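Local coordinates for protein ethyl acetate hydrolase (Pseudomonas veronii, PDB 5EFZ) that hydrolyses ethyl acetate to ethanol and acetate, an esterase step in the bacterial breakdown of short-chain methyl ketones such as 2-butanone, at residues W223-E231 / I302-V310; M152-R163 / K272-H281. All blocks are in the same frame, centred on the assembly; numbering follows the deposited sequence.

Overall arrangement
Along the chain the segments come in the order 152-163, 223-231, 272-281, 302-310, so the contacts alternate and their loops cross. Interaction 2 closes first, when the end of helix 263-274 and the turn after it return to helix 152-163, which follows the probable nucleophile S151. Interaction 1 closes later, when the loop after strand 296-300, carrying D305, meets the junction of helices 213-227 and 230-234. The helices between strands 170-174 and 296-300 are thus tied to the alpha/beta core at two places. The centres of the two contacts lie about 21 Å apart, yet they touch: W273 of interaction 2 packs on W223, F307 and F308 of interaction 1 beside the probable catalytic centre.

Interaction 1. Residues W223-E231 / I302-V310; sequences WTLMGWSPE and ISHDQFFTV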
loop_
_atom_site.group_PDB
_atom_site.type_symbol
_atom_site.label_atom_id
_atom_site.label_comp_id
_atom_site.label_asym_id
_atom_site.label_seq_id
_atom_site.Cartn_x
_atom_site.Cartn_y
_atom_site.Cartn_z
ATOM N N TRP A 223 -3.513 -7.199 -3.535
ATOM C CA TRP A 223 -2.178 -7.780 -3.587
ATOM C C TRP A 223 -1.301 -7.102 -4.639
ATOM O O TRP A 223 -0.099 -6.979 -4.461
ATOM C CB TRP A 223 -2.253 -9.286 -3.872
ATOM C CG TRP A 223 -2.348 -10.067 -2.611
ATOM C CD1 TRP A 223 -3.461 -10.716 -2.110
ATOM C CD2 TRP A 223 -1.292 -10.282 -1.663
ATOM N NE1 TRP A 223 -3.139 -11.337 -0.912
ATOM C CE2 TRP A 223 -1.821 -11.096 -0.621
ATOM C CE3 TRP A 223 0.059 -9.899 -1.613
ATOM C CZ2 TRP A 223 -1.046 -11.494 0.489
ATOM C CZ3 TRP A 223 0.832 -10.301 -0.500
ATOM C CH2 TRP A 223 0.273 -11.108 0.515
ATOM N N THR A 224 -1.898 -6.654 -5.733
ATOM C CA THR A 224 -1.116 -5.960 -6.747
ATOM C C THR A 224 -0.636 -4.602 -6.212
ATOM O O THR A 224 0.490 -4.155 -6.497
ATOM C CB THR A 224 -1.938 -5.730 -8.031
ATOM O OG1 THR A 224 -2.557 -6.973 -8.436
ATOM C CG2 THR A 224 -1.020 -5.203 -9.170
ATOM N N LEU A 225 -1.517 -3.940 -5.481
ATOM C CA LEU A 225 -1.244 -2.637 -4.893
ATOM C C LEU A 225 -0.085 -2.694 -3.871
ATOM O O LEU A 225 0.772 -1.804 -3.844
ATOM C CB LEU A 225 -2.507 -2.100 -4.196
ATOM C CG LEU A 225 -2.322 -0.789 -3.435
ATOM C CD1 LEU A 225 -2.059 0.370 -4.413
ATOM C CD2 LEU A 225 -3.522 -0.479 -2.596
ATOM N N MET A 226 -0.087 -3.726 -3.029
ATOM C CA MET A 226 0.838 -3.806 -1.880
ATOM C C MET A 226 1.972 -4.823 -2.057
ATOM O O MET A 226 2.938 -4.777 -1.322
ATOM C CB MET A 226 0.071 -4.188 -0.585
ATOM C CG MET A 226 -0.900 -3.093 -0.109
ATOM S SD MET A 226 -0.072 -1.597 0.407
ATOM C CE MET A 226 0.956 -2.160 1.762
ATOM N N GLY A 227 1.856 -5.710 -3.022
ATOM C CA GLY A 227 2.741 -6.869 -3.076
ATOM C C GLY A 227 4.019 -6.665 -3.859
ATOM O O GLY A 227 4.944 -7.479 -3.764
ATOM N N TRP A 228 4.073 -5.590 -4.649
ATOM C CA TRP A 228 5.264 -5.350 -5.494
ATOM C C TRP A 228 5.906 -4.065 -5.012
ATOM O O TRP A 228 6.268 -3.968 -3.834
ATOM C CB TRP A 228 4.877 -5.308 -6.979
ATOM C CG TRP A 228 4.147 -6.584 -7.443
ATOM C CD1 TRP A 228 2.789 -6.767 -7.575
ATOM C CD2 TRP A 228 4.758 -7.832 -7.791
ATOM N NE1 TRP A 228 2.523 -8.055 -8.023
ATOM C CE2 TRP A 228 3.718 -8.729 -8.140
ATOM C CE3 TRP A 228 6.097 -8.270 -7.870
ATOM C CZ2 TRP A 228 3.968 -10.050 -8.553
ATOM C CZ3 TRP A 228 6.346 -9.595 -8.264
ATOM C CH2 TRP A 228 5.279 -10.462 -8.630
ATOM N N SER A 229 6.077 -3.065 -5.877
ATOM C CA SER A 229 6.447 -1.735 -5.406
ATOM C C SER A 229 6.107 -0.715 -6.483
ATOM O O SER A 229 5.892 -1.078 -7.637
ATOM C CB SER A 229 7.954 -1.632 -5.054
ATOM O OG SER A 229 8.713 -1.571 -6.252
ATOM N N PRO A 230 6.007 0.570 -6.102
ATOM C CA PRO A 230 5.825 1.572 -7.156
ATOM C C PRO A 230 6.969 1.532 -8.198
ATOM O O PRO A 230 6.734 1.735 -9.390
ATOM C CB PRO A 230 5.824 2.894 -6.382
ATOM C CG PRO A 230 5.217 2.488 -5.020
ATOM C CD PRO A 230 5.819 1.124 -4.745
ATOM N N GLU A 231 8.191 1.265 -7.750
ATOM C CA GLU A 231 9.327 1.188 -8.673
ATOM C C GLU A 231 9.225 0.014 -9.646
ATOM O O GLU A 231 9.639 0.124 -10.807
ATOM C CB GLU A 231 10.649 1.054 -7.907
ATOM C CG GLU A 231 11.271 2.357 -7.486
ATOM C CD GLU A 231 11.566 3.262 -8.663
ATOM O OE1 GLU A 231 12.675 3.196 -9.252
ATOM O OE2 GLU A 231 10.673 4.052 -9.008
ATOM N N ILE A 302 13.134 -7.787 2.070
ATOM C CA ILE A 302 13.319 -7.402 0.677
ATOM C C ILE A 302 13.246 -5.886 0.666
ATOM O O ILE A 302 12.355 -5.321 1.299
ATOM C CB ILE A 302 12.259 -8.060 -0.225
ATOM C CG1 ILE A 302 12.545 -9.592 -0.274
ATOM C CG2 ILE A 302 12.211 -7.388 -1.644
ATOM C CD1 ILE A 302 11.427 -10.438 -0.902
ATOM N N SER A 303 14.208 -5.245 -0.009
ATOM C CA SER A 303 14.389 -3.799 0.099
ATOM C C SER A 303 13.115 -2.983 -0.147
ATOM O O SER A 303 12.840 -2.006 0.588
ATOM C CB SER A 303 15.514 -3.332 -0.865
ATOM O OG SER A 303 15.186 -3.630 -2.222
ATOM N N HIS A 304 12.320 -3.372 -1.151
ATOM C CA HIS A 304 11.162 -2.571 -1.544
ATOM C C HIS A 304 9.833 -3.216 -1.096
ATOM O O HIS A 304 8.767 -2.872 -1.598
ATOM C CB HIS A 304 11.165 -2.332 -3.078
ATOM C CG HIS A 304 12.225 -1.381 -3.537
ATOM N ND1 HIS A 304 13.585 -1.636 -3.399
ATOM C CD2 HIS A 304 12.148 -0.145 -4.090
ATOM C CE1 HIS A 304 14.272 -0.628 -3.879
ATOM N NE2 HIS A 304 13.421 0.300 -4.316
ATOM N N ASP A 305 9.906 -4.141 -0.142
ATOM C CA ASP A 305 8.693 -4.721 0.476
ATOM C C ASP A 305 7.865 -3.609 1.134
ATOM O O ASP A 305 8.358 -2.879 1.993
ATOM C CB ASP A 305 9.106 -5.810 1.502
ATOM C CG ASP A 305 7.945 -6.689 1.962
ATOM O OD1 ASP A 305 6.812 -6.177 2.139
ATOM O OD2 ASP A 305 8.181 -7.918 2.124
ATOM N N GLN A 306 6.603 -3.474 0.724
ATOM C CA GLN A 306 5.718 -2.444 1.234
ATOM C C GLN A 306 5.129 -2.713 2.606
ATOM O O GLN A 306 4.570 -1.785 3.200
ATOM C CB GLN A 306 4.580 -2.231 0.243
ATOM C CG GLN A 306 5.066 -1.916 -1.161
ATOM C CD GLN A 306 5.899 -0.659 -1.220
ATOM O OE1 GLN A 306 5.478 0.391 -0.732
ATOM N NE2 GLN A 306 7.094 -0.752 -1.827
ATOM N N PHE A 307 5.163 -3.949 3.096
ATOM C CA PHE A 307 4.485 -4.184 4.374
ATOM C C PHE A 307 5.278 -4.978 5.400
ATOM O O PHE A 307 4.967 -4.897 6.592
ATOM C CB PHE A 307 3.083 -4.820 4.147
ATOM C CG PHE A 307 3.088 -6.105 3.411
ATOM C CD1 PHE A 307 3.084 -7.307 4.105
ATOM C CD2 PHE A 307 3.021 -6.130 2.032
ATOM C CE1 PHE A 307 3.067 -8.512 3.435
ATOM C CE2 PHE A 307 3.003 -7.326 1.349
ATOM C CZ PHE A 307 3.020 -8.527 2.058
ATOM N N PHE A 308 6.315 -5.704 4.978
ATOM C CA PHE A 308 7.288 -6.212 5.944
ATOM C C PHE A 308 8.562 -5.401 5.670
ATOM O O PHE A 308 9.388 -5.825 4.882
ATOM C CB PHE A 308 7.540 -7.718 5.772
ATOM C CG PHE A 308 6.492 -8.610 6.377
ATOM C CD1 PHE A 308 6.224 -8.558 7.745
ATOM C CD2 PHE A 308 5.830 -9.548 5.599
ATOM C CE1 PHE A 308 5.267 -9.409 8.315
ATOM C CE2 PHE A 308 4.880 -10.419 6.160
ATOM C CZ PHE A 308 4.606 -10.351 7.517
ATOM N N THR A 309 8.696 -4.208 6.254
ATOM C CA THR A 309 9.726 -3.282 5.780
ATOM C C THR A 309 11.114 -3.584 6.305
ATOM O O THR A 309 11.284 -4.317 7.288
ATOM C CB THR A 309 9.395 -1.844 6.143
ATOM O OG1 THR A 309 9.590 -1.658 7.553
ATOM C CG2 THR A 309 7.918 -1.563 5.780
ATOM N N VAL A 310 12.101 -3.005 5.634
ATOM C CA VAL A 310 13.488 -3.102 6.090
ATOM C C VAL A 310 13.585 -2.604 7.535
ATOM O O VAL A 310 14.293 -3.202 8.370
ATOM C CB VAL A 310 14.419 -2.293 5.144
ATOM C CG1 VAL A 310 15.765 -2.107 5.739
ATOM C CG2 VAL A 310 14.510 -2.988 3.783
#
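The loop that carries D305, the probable acid of the alpha/beta-hydrolase triad, packs against the turn joining helices 213-227 and 230-234, with Q306 and F307 making most of the contact on the loop side and M226 their chief partner. F307 has CG between its backbone N and carbonyl carbon (chi1 58°), which turns the ring to the end of helix 213-227. Its CZ lies 3.8 Å from W223 CZ3, the ring planes inclined at 73°, while M226 O sits at the edge of the phenyl ring, 3.6 Å from CD2. That carbonyl oxygen is buried without a polar partner. The flexible thioether of M226 bends to set CE 3.9 Å from Q306 CB and also packs on M226 of the second subunit. D305 OD1 accepts from F307 N, an Asx turn, and from F308 N, the wider Asx motif, while OD2 bonds H334, the presumed triad histidine. Aspartate therefore suits both the turn and its probable place in the triad. S229, whose OG caps F232 N and bonds I331 O, sets its CB 3.8 Å from H304 CB. Q306 folds back on its own loop: NE2 donates to H304 O at 2.7 Å and lies 3.5 Å from S229 CB.

Interaction 2. Residues M152-R163 / K272-H281; sequences MGAQQTYEWAVR and KWQRGDVSRH. With ACT (acetate ion), chain O.
E159 and H281 meet with carboxylate and imidazole planes 27° apart, and H281 NE2 donates to E159 OE2 at 2.6 Å, on the syn side with the oxygen close to the ring plane. R163 grips the same oxygen side-on through NE and NH2, the NE bond using the anti lone pair of OE2. Three N-H groups converge on OE2, which would probably favour a charged carboxylate, while OE1 takes two waters that lead to D277 N and D277 O. The guanidinium stands at 87° to the imidazole, so H281 CE1 lies over its face, 3.7 Å from R163 NE. A glutamine in place of E159 would probably leave the R163 guanidinium without its countercharge and the imidazole less firmly fixed.

V278 packs directly on the helix: its CG1 reaches E159 N at 3.6 Å, and V162 CG2 meets its CB. A short branched side chain suits so close an approach. G276 matters likewise, since a CB there would clash with Q155 NE2. With CG anti to its carbonyl carbon and the chain extended beyond (chi2 -177°), Q155 sends NE2 to W273 O, 3.0 Å away, nearly straight onto a carbonyl lone pair; its amide is almost perpendicular to the indole. M152 crosses W273 at about a right angle: its SD packs 3.6 Å from W273 CB and lies 5.1 Å from the centroid of the five-membered ring, an oblique Met-aromatic contact. W273 NE1 bonds D184. M152 N donates to OXT of an acetate, probably from the crystallisation liquor, at 3.2 Å; Y68 N, S151 OG and H334 NE2 also bond the ion. The backbone N-H groups of M152 and Y68 are consistent with the oxyanion hole at the nucleophile elbow of an alpha/beta hydrolase.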
loop_
_atom_site.group_PDB
_atom_site.type_symbol
_atom_site.label_atom_id
_atom_site.label_comp_id
_atom_site.label_asym_id
_atom_site.label_seq_id
_atom_site.Cartn_x
_atom_site.Cartn_y
_atom_site.Cartn_z
ATOM N N MET A 152 4.898 -15.529 5.684
ATOM C CA MET A 152 4.375 -16.464 6.710
ATOM C C MET A 152 5.348 -17.606 7.002
ATOM O O MET A 152 5.366 -18.149 8.116
ATOM C CB MET A 152 3.037 -17.074 6.287
ATOM C CG MET A 152 1.914 -16.074 6.298
ATOM S SD MET A 152 0.310 -16.903 6.133
ATOM C CE MET A 152 0.142 -17.537 7.799
ATOM N N GLY A 153 6.130 -17.977 5.994
ATOM C CA GLY A 153 7.217 -18.939 6.174
ATOM C C GLY A 153 8.283 -18.420 7.147
ATOM O O GLY A 153 8.856 -19.196 7.904
ATOM N N ALA A 154 8.552 -17.117 7.097
ATOM C CA ALA A 154 9.460 -16.445 8.033
ATOM C C ALA A 154 8.838 -16.375 9.432
ATOM O O ALA A 154 9.529 -16.525 10.458
ATOM C CB ALA A 154 9.801 -15.015 7.529
ATOM N N GLN A 155 7.540 -16.109 9.501
ATOM C CA GLN A 155 6.874 -16.151 10.802
ATOM C C GLN A 155 7.051 -17.499 11.481
ATOM O O GLN A 155 7.358 -17.552 12.674
ATOM C CB GLN A 155 5.381 -15.889 10.638
ATOM C CG GLN A 155 5.043 -14.447 10.201
ATOM C CD GLN A 155 3.528 -14.255 10.136
ATOM O OE1 GLN A 155 2.831 -15.057 9.511
ATOM N NE2 GLN A 155 3.017 -13.231 10.831
ATOM N N GLN A 156 6.859 -18.593 10.729
ATOM C CA GLN A 156 7.100 -19.924 11.290
ATOM C C GLN A 156 8.577 -20.157 11.645
ATOM O O GLN A 156 8.890 -20.863 12.601
ATOM C CB GLN A 156 6.633 -21.006 10.312
ATOM C CG GLN A 156 5.084 -21.022 10.145
ATOM C CD GLN A 156 4.655 -21.797 8.917
ATOM O OE1 GLN A 156 4.525 -23.026 8.958
ATOM N NE2 GLN A 156 4.478 -21.083 7.797
ATOM N N THR A 157 9.479 -19.590 10.847
ATOM C CA THR A 157 10.907 -19.689 11.125
ATOM C C THR A 157 11.270 -19.067 12.479
ATOM O O THR A 157 11.984 -19.685 13.284
ATOM C CB THR A 157 11.719 -19.035 9.974
ATOM O OG1 THR A 157 11.518 -19.803 8.771
ATOM C CG2 THR A 157 13.259 -18.979 10.299
ATOM N N TYR A 158 10.794 -17.848 12.743
ATOM C CA TYR A 158 11.020 -17.213 14.037
ATOM C C TYR A 158 10.414 -18.023 15.172
ATOM O O TYR A 158 11.035 -18.237 16.222
ATOM C CB TYR A 158 10.425 -15.800 14.051
ATOM C CG TYR A 158 11.294 -14.782 13.350
ATOM C CD1 TYR A 158 12.620 -14.560 13.767
ATOM C CD2 TYR A 158 10.803 -14.016 12.288
ATOM C CE1 TYR A 158 13.418 -13.574 13.129
ATOM C CE2 TYR A 158 11.605 -13.038 11.657
ATOM C CZ TYR A 158 12.895 -12.832 12.088
ATOM O OH TYR A 158 13.672 -11.871 11.439
ATOM N N GLU A 159 9.186 -18.474 14.970
ATOM C CA GLU A 159 8.552 -19.259 16.010
ATOM C C GLU A 159 9.339 -20.545 16.316
ATOM O O GLU A 159 9.512 -20.924 17.488
ATOM C CB GLU A 159 7.109 -19.591 15.606
ATOM C CG GLU A 159 6.379 -20.536 16.597
ATOM C CD GLU A 159 5.994 -19.908 17.949
ATOM O OE1 GLU A 159 5.982 -18.653 18.113
ATOM O OE2 GLU A 159 5.696 -20.696 18.884
ATOM N N TRP A 160 9.843 -21.201 15.270
ATOM C CA TRP A 160 10.731 -22.360 15.462
ATOM C C TRP A 160 11.942 -22.000 16.321
ATOM O O TRP A 160 12.255 -22.708 17.291
ATOM C CB TRP A 160 11.225 -22.899 14.103
ATOM C CG TRP A 160 10.523 -24.159 13.676
ATOM C CD1 TRP A 160 9.492 -24.269 12.775
ATOM C CD2 TRP A 160 10.750 -25.480 14.199
ATOM N NE1 TRP A 160 9.081 -25.578 12.693
ATOM C CE2 TRP A 160 9.870 -26.345 13.528
ATOM C CE3 TRP A 160 11.682 -26.019 15.101
ATOM C CZ2 TRP A 160 9.857 -27.719 13.764
ATOM C CZ3 TRP A 160 11.681 -27.386 15.326
ATOM C CH2 TRP A 160 10.766 -28.219 14.670
ATOM N N ALA A 161 12.613 -20.896 15.969
ATOM C CA ALA A 161 13.873 -20.522 16.635
ATOM C C ALA A 161 13.660 -20.134 18.090
ATOM O O ALA A 161 14.577 -20.263 18.902
ATOM C CB ALA A 161 14.564 -19.376 15.879
ATOM N N VAL A 162 12.458 -19.642 18.419
ATOM C CA VAL A 162 12.149 -19.223 19.796
ATOM C C VAL A 162 11.614 -20.408 20.616
ATOM O O VAL A 162 11.973 -20.581 21.778
ATOM C CB VAL A 162 11.109 -18.054 19.833
ATOM C CG1 VAL A 162 10.578 -17.808 21.267
ATOM C CG2 VAL A 162 11.727 -16.778 19.282
ATOM N N ARG A 163 10.769 -21.226 20.003
ATOM C CA ARG A 163 10.067 -22.292 20.718
ATOM C C ARG A 163 10.965 -23.494 21.009
ATOM O O ARG A 163 10.868 -24.127 22.079
ATOM C CB ARG A 163 8.830 -22.736 19.910
ATOM C CG ARG A 163 7.962 -23.778 20.601
ATOM C CD ARG A 163 6.834 -24.283 19.719
ATOM N NE ARG A 163 5.760 -23.310 19.609
ATOM C CZ ARG A 163 4.515 -23.520 20.011
ATOM N NH1 ARG A 163 4.161 -24.689 20.549
ATOM N NH2 ARG A 163 3.633 -22.548 19.889
ATOM N N LYS A 272 -4.233 -16.399 10.657
ATOM C CA LYS A 272 -3.005 -16.905 11.259
ATOM C C LYS A 272 -1.891 -15.854 11.099
ATOM O O LYS A 272 -1.167 -15.524 12.044
ATOM C CB LYS A 272 -2.601 -18.219 10.594
ATOM C CG LYS A 272 -1.356 -18.869 11.202
ATOM C CD LYS A 272 -0.860 -20.043 10.330
ATOM C CE LYS A 272 -1.957 -21.061 9.991
ATOM N NZ LYS A 272 -1.267 -22.209 9.273
ATOM N N TRP A 273 -1.743 -15.397 9.862
ATOM C CA TRP A 273 -0.754 -14.381 9.500
ATOM C C TRP A 273 -0.910 -13.143 10.388
ATOM O O TRP A 273 0.075 -12.611 10.917
ATOM C CB TRP A 273 -0.937 -14.054 8.002
ATOM C CG TRP A 273 -0.250 -12.834 7.408
ATOM C CD1 TRP A 273 0.782 -12.079 7.923
ATOM C CD2 TRP A 273 -0.604 -12.235 6.153
ATOM N NE1 TRP A 273 1.078 -11.030 7.038
ATOM C CE2 TRP A 273 0.241 -11.120 5.951
ATOM C CE3 TRP A 273 -1.571 -12.535 5.188
ATOM C CZ2 TRP A 273 0.147 -10.301 4.805
ATOM C CZ3 TRP A 273 -1.670 -11.714 4.053
ATOM C CH2 TRP A 273 -0.810 -10.619 3.878
ATOM N N GLN A 274 -2.146 -12.674 10.556
ATOM C CA GLN A 274 -2.393 -11.488 11.387
ATOM C C GLN A 274 -1.832 -11.577 12.805
ATOM O O GLN A 274 -1.529 -10.562 13.435
ATOM C CB GLN A 274 -3.904 -11.247 11.510
ATOM C CG GLN A 274 -4.525 -10.621 10.280
ATOM C CD GLN A 274 -5.999 -10.321 10.491
ATOM O OE1 GLN A 274 -6.756 -11.186 10.956
ATOM N NE2 GLN A 274 -6.420 -9.084 10.170
ATOM N N ARG A 275 -1.762 -12.793 13.323
ATOM C CA ARG A 275 -1.487 -12.990 14.756
ATOM C C ARG A 275 -0.131 -13.598 15.071
ATOM O O ARG A 275 0.150 -13.882 16.235
ATOM C CB ARG A 275 -2.600 -13.846 15.353
ATOM C CG ARG A 275 -3.870 -13.010 15.609
ATOM C CD ARG A 275 -5.125 -13.841 15.630
ATOM N NE ARG A 275 -6.296 -12.952 15.704
ATOM C CZ ARG A 275 -6.865 -12.389 14.636
ATOM N NH1 ARG A 275 -6.401 -12.631 13.411
ATOM N NH2 ARG A 275 -7.891 -11.568 14.795
ATOM N N GLY A 276 0.716 -13.758 14.052
ATOM C CA GLY A 276 2.079 -14.266 14.291
ATOM C C GLY A 276 2.763 -13.410 15.364
ATOM O O GLY A 276 2.853 -12.197 15.223
ATOM N N ASP A 277 3.221 -14.035 16.448
ATOM C CA ASP A 277 3.738 -13.300 17.595
ATOM C C ASP A 277 4.534 -14.231 18.521
ATOM O O ASP A 277 3.954 -14.920 19.353
ATOM C CB ASP A 277 2.584 -12.628 18.370
ATOM C CG ASP A 277 3.062 -11.882 19.595
ATOM O OD1 ASP A 277 4.294 -11.712 19.788
ATOM O OD2 ASP A 277 2.198 -11.465 20.388
ATOM N N VAL A 278 5.860 -14.258 18.374
ATOM C CA VAL A 278 6.684 -15.136 19.211
ATOM C C VAL A 278 6.728 -14.639 20.660
ATOM O O VAL A 278 7.163 -15.376 21.543
ATOM C CB VAL A 278 8.153 -15.251 18.679
ATOM C CG1 VAL A 278 8.191 -15.801 17.241
ATOM C CG2 VAL A 278 8.876 -13.877 18.733
ATOM N N SER A 279 6.332 -13.386 20.907
ATOM C CA SER A 279 6.352 -12.862 22.292
ATOM C C SER A 279 5.239 -13.464 23.157
ATOM O O SER A 279 5.221 -13.288 24.387
ATOM C CB SER A 279 6.242 -11.324 22.314
ATOM O OG SER A 279 4.910 -10.855 22.098
ATOM N N ARG A 280 4.314 -14.192 22.535
ATOM C CA ARG A 280 3.357 -14.970 23.319
ATOM C C ARG A 280 4.080 -15.944 24.273
ATOM O O ARG A 280 3.546 -16.320 25.311
ATOM C CB ARG A 280 2.392 -15.729 22.396
ATOM C CG ARG A 280 1.460 -14.786 21.632
ATOM C CD ARG A 280 0.598 -15.539 20.621
ATOM N NE ARG A 280 -0.378 -16.411 21.278
ATOM C CZ ARG A 280 -1.543 -15.995 21.771
ATOM N NH1 ARG A 280 -1.880 -14.703 21.719
ATOM N NH2 ARG A 280 -2.361 -16.873 22.331
ATOM N N HIS A 281 5.304 -16.348 23.936
ATOM C CA HIS A 281 6.069 -17.207 24.847
ATOM C C HIS A 281 6.587 -16.491 26.096
ATOM O O HIS A 281 6.955 -17.138 27.094
ATOM C CB HIS A 281 7.266 -17.813 24.124
ATOM C CG HIS A 281 6.893 -18.781 23.054
ATOM N ND1 HIS A 281 6.531 -20.084 23.327
ATOM C CD2 HIS A 281 6.794 -18.628 21.712
ATOM C CE1 HIS A 281 6.234 -20.695 22.193
ATOM N NE2 HIS A 281 6.388 -19.837 21.199
HETATM C C ACT O . 3.074 -14.398 2.038
HETATM O O ACT O . 3.183 -13.156 2.243
HETATM O OXT ACT O . 3.109 -15.169 3.055
HETATM C CH3 ACT O . 2.939 -14.918 0.647
HETATM O O HOH W 1 4.259 -16.981 16.402
HETATM O O HOH W 2 4.044 -17.860 19.738
#